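Local structure of pectate lyase/Amb allergen (Acidovorax citrulli, 4HWV) at residues T160-L169 with L183-N194. The protein probably cleaves pectate, a plant cell-wall polysaccharide, as a secreted, calcium-binding lyase of polysaccharide lyase family 1. Numbering follows the deposited sequence.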
ATOM      1  N   THR A 160     -13.471  12.383 -10.894  1.00  4.04           N
ATOM      2  CA  THR A 160     -12.918  13.140 -12.022  0.50  3.96           C
ATOM      3  C   THR A 160     -13.072  14.636 -11.778  1.00  4.68           C
ATOM      4  O   THR A 160     -14.183  15.099 -11.498  1.00  6.30           O
ATOM      5  CB  THR A 160     -13.627  12.787 -13.336  0.50  3.12           C
ATOM      6  OG1 THR A 160     -13.614  11.371 -13.512  0.50  3.59           O
ATOM      7  CG2 THR A 160     -12.910  13.405 -14.498  0.50  2.98           C
ATOM      8  N   ILE A 161     -11.967  15.377 -11.892  1.00  4.65           N
ATOM      9  CA  ILE A 161     -11.932  16.789 -11.553  1.00  4.65           C
ATOM     10  C   ILE A 161     -11.487  17.587 -12.777  1.00  4.22           C
ATOM     11  O   ILE A 161     -10.383  17.371 -13.300  1.00  4.95           O
ATOM     12  CB  ILE A 161     -10.938  17.057 -10.394  1.00  5.52           C
ATOM     13  CG1 ILE A 161     -11.255  16.194  -9.165  1.00  6.65           C
ATOM     14  CG2 ILE A 161     -10.916  18.544 -10.053  1.00  7.25           C
ATOM     15  CD1 ILE A 161     -12.589  16.501  -8.491  1.00  7.31           C
ATOM     16  N   SER A 162     -12.339  18.485 -13.254  1.00  4.76           N
ATOM     17  CA  SER A 162     -12.048  19.274 -14.444  0.50  4.23           C
ATOM     18  C   SER A 162     -11.060  20.410 -14.144  1.00  4.59           C
ATOM     19  O   SER A 162     -11.295  21.236 -13.251  1.00  5.82           O
ATOM     20  CB  SER A 162     -13.355  19.856 -14.987  0.50  4.30           C
ATOM     21  OG  SER A 162     -13.121  20.559 -16.184  0.50  3.98           O
ATOM     22  N   VAL A 163      -9.967  20.456 -14.898  1.00  3.72           N
ATOM     23  CA  VAL A 163      -8.969  21.524 -14.733  1.00  4.11           C
ATOM     24  C   VAL A 163      -9.039  22.485 -15.914  1.00  4.15           C
ATOM     25  O   VAL A 163      -8.884  22.073 -17.059  1.00  4.89           O
ATOM     26  CB  VAL A 163      -7.541  20.945 -14.614  1.00  4.04           C
ATOM     27  CG1 VAL A 163      -6.523  22.057 -14.435  1.00  5.05           C
ATOM     28  CG2 VAL A 163      -7.475  19.960 -13.444  1.00  4.87           C
ATOM     29  N   PRO A 164      -9.296  23.772 -15.648  1.00  3.70           N
ATOM     30  CA  PRO A 164      -9.469  24.754 -16.729  1.00  4.44           C
ATOM     31  C   PRO A 164      -8.155  25.418 -17.156  1.00  4.65           C
ATOM     32  O   PRO A 164      -7.087  25.135 -16.615  1.00  5.12           O
ATOM     33  CB  PRO A 164     -10.388  25.796 -16.078  1.00  4.72           C
ATOM     34  CG  PRO A 164      -9.882  25.833 -14.647  1.00  4.69           C
ATOM     35  CD  PRO A 164      -9.557  24.371 -14.322  1.00  4.24           C
ATOM     36  N   ASP A 165      -8.248  26.317 -18.132  1.00  4.59           N
ATOM     37  CA  ASP A 165      -7.094  27.041 -18.664  1.00  4.24           C
ATOM     38  C   ASP A 165      -6.332  27.785 -17.589  1.00  3.99           C
ATOM     39  O   ASP A 165      -6.900  28.231 -16.584  1.00  4.83           O
ATOM     40  CB  ASP A 165      -7.542  28.096 -19.679  1.00  5.02           C
ATOM     41  CG  ASP A 165      -8.406  27.513 -20.779  1.00  6.41           C
ATOM     42  OD1 ASP A 165      -9.558  27.124 -20.486  1.00  7.89           O
ATOM     43  OD2 ASP A 165      -7.939  27.442 -21.932  1.00  7.62           O
ATOM     44  N   ASN A 166      -5.040  27.963 -17.840  1.00  4.43           N
ATOM     45  CA  ASN A 166      -4.236  28.899 -17.063  1.00  4.19           C
ATOM     46  C   ASN A 166      -4.234  28.554 -15.583  1.00  3.63           C
ATOM     47  O   ASN A 166      -4.447  29.400 -14.722  1.00  4.48           O
ATOM     48  CB  ASN A 166      -4.693  30.344 -17.298  1.00  4.85           C
ATOM     49  CG  ASN A 166      -4.698  30.721 -18.761  1.00  5.30           C
ATOM     50  OD1 ASN A 166      -3.716  30.515 -19.464  1.00  5.55           O
ATOM     51  ND2 ASN A 166      -5.810  31.278 -19.225  1.00  6.27           N
ATOM     52  N   THR A 167      -3.966  27.284 -15.300  1.00  3.48           N
ATOM     53  CA  THR A 167      -4.012  26.789 -13.939  1.00  3.54           C
ATOM     54  C   THR A 167      -2.679  26.222 -13.522  1.00  3.55           C
ATOM     55  O   THR A 167      -2.092  25.409 -14.249  1.00  4.02           O
ATOM     56  CB  THR A 167      -5.067  25.671 -13.818  1.00  3.86           C
ATOM     57  OG1 THR A 167      -6.347  26.204 -14.176  1.00  3.94           O
ATOM     58  CG2 THR A 167      -5.138  25.119 -12.387  1.00  4.49           C
ATOM     59  N   SER A 168      -2.218  26.628 -12.344  1.00  3.77           N
ATOM     60  CA  SER A 168      -1.119  25.950 -11.665  1.00  3.63           C
ATOM     61  C   SER A 168      -1.611  25.228 -10.423  1.00  3.52           C
ATOM     62  O   SER A 168      -2.319  25.824  -9.602  1.00  4.48           O
ATOM     63  CB  SER A 168      -0.039  26.947 -11.252  1.00  3.96           C
ATOM     64  OG  SER A 168       0.575  27.487 -12.411  1.00  4.37           O
ATOM     65  N   LEU A 169      -1.251  23.947 -10.310  1.00  3.18           N
ATOM     66  CA  LEU A 169      -1.469  23.164  -9.099  1.00  3.65           C
ATOM     67  C   LEU A 169      -0.091  22.911  -8.520  1.00  3.31           C
ATOM     68  O   LEU A 169       0.736  22.234  -9.155  1.00  4.61           O
ATOM     69  CB  LEU A 169      -2.154  21.831  -9.407  1.00  5.25           C
ATOM     70  CG  LEU A 169      -3.541  21.940 -10.033  1.00  7.02           C
ATOM     71  CD1 LEU A 169      -4.039  20.582 -10.491  1.00  8.48           C
ATOM     72  CD2 LEU A 169      -4.530  22.516  -9.060  1.00  9.31           C
ATOM     73  N   LEU A 183      -7.394  13.942 -12.439  1.00  3.89           N
ATOM     74  CA  LEU A 183      -7.452  15.282 -12.994  1.00  3.45           C
ATOM     75  C   LEU A 183      -7.723  15.173 -14.490  1.00  4.00           C
ATOM     76  O   LEU A 183      -7.075  14.382 -15.196  1.00  4.81           O
ATOM     77  CB  LEU A 183      -6.140  16.041 -12.774  1.00  4.10           C
ATOM     78  CG  LEU A 183      -5.736  16.247 -11.317  1.00  4.68           C
ATOM     79  CD1 LEU A 183      -4.444  17.072 -11.259  1.00  5.72           C
ATOM     80  CD2 LEU A 183      -6.858  16.900 -10.509  1.00  6.65           C
ATOM     81  N   MET A 184      -8.693  15.948 -14.961  1.00  3.23           N
ATOM     82  CA  MET A 184      -9.074  15.921 -16.357  0.50  3.94           C
ATOM     83  C   MET A 184      -8.691  17.250 -16.995  1.00  3.60           C
ATOM     84  O   MET A 184      -9.267  18.290 -16.690  1.00  4.04           O
ATOM     85  CB  MET A 184     -10.572  15.646 -16.450  0.50  7.17           C
ATOM     86  CG  MET A 184     -11.104  15.513 -17.848  0.50  9.48           C
ATOM     87  SD  MET A 184     -10.497  14.019 -18.676  0.50 12.31           S
ATOM     88  CE  MET A 184     -10.992  12.708 -17.546  0.50 14.01           C
ATOM     89  N   LEU A 185      -7.684  17.209 -17.864  1.00  3.75           N
ATOM     90  CA  LEU A 185      -7.188  18.450 -18.454  1.00  4.07           C
ATOM     91  C   LEU A 185      -7.960  18.768 -19.726  1.00  3.87           C
ATOM     92  O   LEU A 185      -7.603  18.311 -20.827  1.00  4.68           O
ATOM     93  CB  LEU A 185      -5.663  18.416 -18.675  1.00  3.81           C
ATOM     94  CG  LEU A 185      -4.815  17.941 -17.486  1.00  4.03           C
ATOM     95  CD1 LEU A 185      -3.336  18.244 -17.740  1.00  4.68           C
ATOM     96  CD2 LEU A 185      -5.250  18.518 -16.137  1.00  4.80           C
ATOM     97  N   GLY A 186      -9.030  19.532 -19.545  1.00  4.01           N
ATOM     98  CA  GLY A 186      -9.940  19.854 -20.629  1.00  4.63           C
ATOM     99  C   GLY A 186     -11.031  18.802 -20.784  1.00  4.84           C
ATOM    100  O   GLY A 186     -10.877  17.627 -20.409  1.00  6.51           O
ATOM    101  N   THR A 187     -12.162  19.234 -21.316  1.00  5.76           N
ATOM    102  CA  THR A 187     -13.279  18.339 -21.586  1.00  6.59           C
ATOM    103  C   THR A 187     -13.694  18.562 -23.046  1.00  6.69           C
ATOM    104  O   THR A 187     -13.310  19.561 -23.659  1.00  6.72           O
ATOM    105  CB  THR A 187     -14.471  18.609 -20.633  1.00  7.88           C
ATOM    106  OG1 THR A 187     -14.916  19.958 -20.815  1.00 10.17           O
ATOM    107  CG2 THR A 187     -14.079  18.422 -19.181  1.00  8.69           C
ATOM    108  N   PRO A 188     -14.480  17.636 -23.622  1.00  8.17           N
ATOM    109  CA  PRO A 188     -14.794  17.799 -25.049  1.00 10.02           C
ATOM    110  C   PRO A 188     -15.559  19.065 -25.348  1.00 11.10           C
ATOM    111  O   PRO A 188     -15.355  19.643 -26.412  1.00 12.60           O
ATOM    112  CB  PRO A 188     -15.653  16.575 -25.377  1.00 10.73           C
ATOM    113  CG  PRO A 188     -15.901  15.868 -24.107  1.00 10.17           C
ATOM    114  CD  PRO A 188     -14.901  16.327 -23.101  1.00  9.04           C
ATOM    115  N   ASP A 189     -16.404  19.493 -24.423  1.00 11.22           N
ATOM    116  CA  ASP A 189     -17.171  20.718 -24.614  1.00 12.59           C
ATOM    117  C   ASP A 189     -16.350  21.983 -24.391  1.00 11.19           C
ATOM    118  O   ASP A 189     -16.748  23.061 -24.816  1.00 12.25           O
ATOM    119  CB  ASP A 189     -18.384  20.732 -23.678  1.00 15.20           C
ATOM    120  CG  ASP A 189     -17.989  20.639 -22.221  1.00 17.63           C
ATOM    121  OD1 ASP A 189     -17.338  19.639 -21.852  1.00 17.87           O
ATOM    122  OD2 ASP A 189     -18.309  21.586 -21.455  1.00 19.94           O
ATOM    123  N   ALA A 190     -15.212  21.854 -23.710  1.00  9.59           N
ATOM    124  CA  ALA A 190     -14.403  23.011 -23.350  1.00  9.12           C
ATOM    125  C   ALA A 190     -12.929  22.643 -23.231  1.00  7.39           C
ATOM    126  O   ALA A 190     -12.412  22.431 -22.131  1.00  7.10           O
ATOM    127  CB  ALA A 190     -14.906  23.649 -22.037  1.00 10.50           C
ATOM    128  N   PRO A 191     -12.238  22.568 -24.373  1.00  6.77           N
ATOM    129  CA  PRO A 191     -10.801  22.302 -24.333  1.00  6.64           C
ATOM    130  C   PRO A 191     -10.084  23.464 -23.674  1.00  6.30           C
ATOM    131  O   PRO A 191     -10.617  24.579 -23.600  1.00  7.03           O
ATOM    132  CB  PRO A 191     -10.429  22.200 -25.813  1.00  8.37           C
ATOM    133  CG  PRO A 191     -11.690  21.826 -26.487  1.00  9.66           C
ATOM    134  CD  PRO A 191     -12.754  22.578 -25.751  1.00  8.42           C
ATOM    135  N   VAL A 192      -8.879  23.205 -23.199  1.00  5.24           N
ATOM    136  CA  VAL A 192      -8.144  24.160 -22.393  1.00  4.91           C
ATOM    137  C   VAL A 192      -6.690  24.234 -22.840  1.00  4.85           C
ATOM    138  O   VAL A 192      -6.202  23.383 -23.583  1.00  5.13           O
ATOM    139  CB  VAL A 192      -8.161  23.764 -20.886  1.00  5.16           C
ATOM    140  CG1 VAL A 192      -9.606  23.680 -20.380  1.00  5.66           C
ATOM    141  CG2 VAL A 192      -7.414  22.443 -20.665  1.00  5.70           C
ATOM    142  N   ALA A 193      -5.984  25.236 -22.346  1.00  4.82           N
ATOM    143  CA  ALA A 193      -4.553  25.334 -22.571  1.00  4.75           C
ATOM    144  C   ALA A 193      -3.880  25.875 -21.329  1.00  4.46           C
ATOM    145  O   ALA A 193      -4.504  26.575 -20.523  1.00  4.77           O
ATOM    146  CB  ALA A 193      -4.248  26.260 -23.750  1.00  5.74           C
ATOM    147  N   ASN A 194      -2.591  25.562 -21.203  1.00  4.22           N
ATOM    148  CA  ASN A 194      -1.674  26.278 -20.314  1.00  4.25           C
ATOM    149  C   ASN A 194      -1.824  25.871 -18.840  1.00  4.16           C
ATOM    150  O   ASN A 194      -2.373  26.616 -18.017  1.00  4.15           O
ATOM    151  CB  ASN A 194      -1.794  27.787 -20.502  1.00  4.17           C
ATOM    152  CG  ASN A 194      -0.663  28.510 -19.837  1.00  3.52           C
ATOM    153  OD1 ASN A 194       0.458  27.975 -19.763  1.00  4.18           O
ATOM    154  ND2 ASN A 194      -0.923  29.733 -19.353  1.00  4.46           N
TER
HETATM  155  O   HOH W   1     -11.260  21.001 -18.034  1.00  8.35           O
HETATM  156  O   HOH W   2      -9.480  27.188 -24.127  1.00 18.55           O
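The amides of Asn166 and Asn194 meet edge to edge, the side chains crossing at about a right angle with planes 75° apart: Asn194 ND2, in its own amide plane, gives a nearly straight bond of 2.9 Å to an in-plane lone pair of Asn166 OD1. The remaining amide atoms bind outward, Asn194 OD1 to the backbone of Thr34 and Gly35, Asn166 ND2 to Lys76 O, fixing both flips. The Asp165 carboxylate is approached over its face by Ala193 N, 3.0 Å from OD2, while Val192 CG1 packs 3.4 Å from OD1; a water joins OD2 to Pro191 O. Asn166 N bonds to Ala193 O and Thr167 N to Asn194 O. Before the turn, strands 160-163 and 183-185 run parallel, Met184 N bonding to Ile161 O and Met184 O receiving Val163 N. On the inner face Leu169 and Leu183 touch tip to tip through CD1 methyls, and Leu185 CD2 lies alongside Val163. Met184 leaves the opposite face with Ser162, CG anti to the backbone N (chi1 -177°); its side chain lies about 6 Å from that of Asp227, a calcium ligand. Apolar packing thus joins successive coils inside, while backbone and side-chain bonds tie their turns.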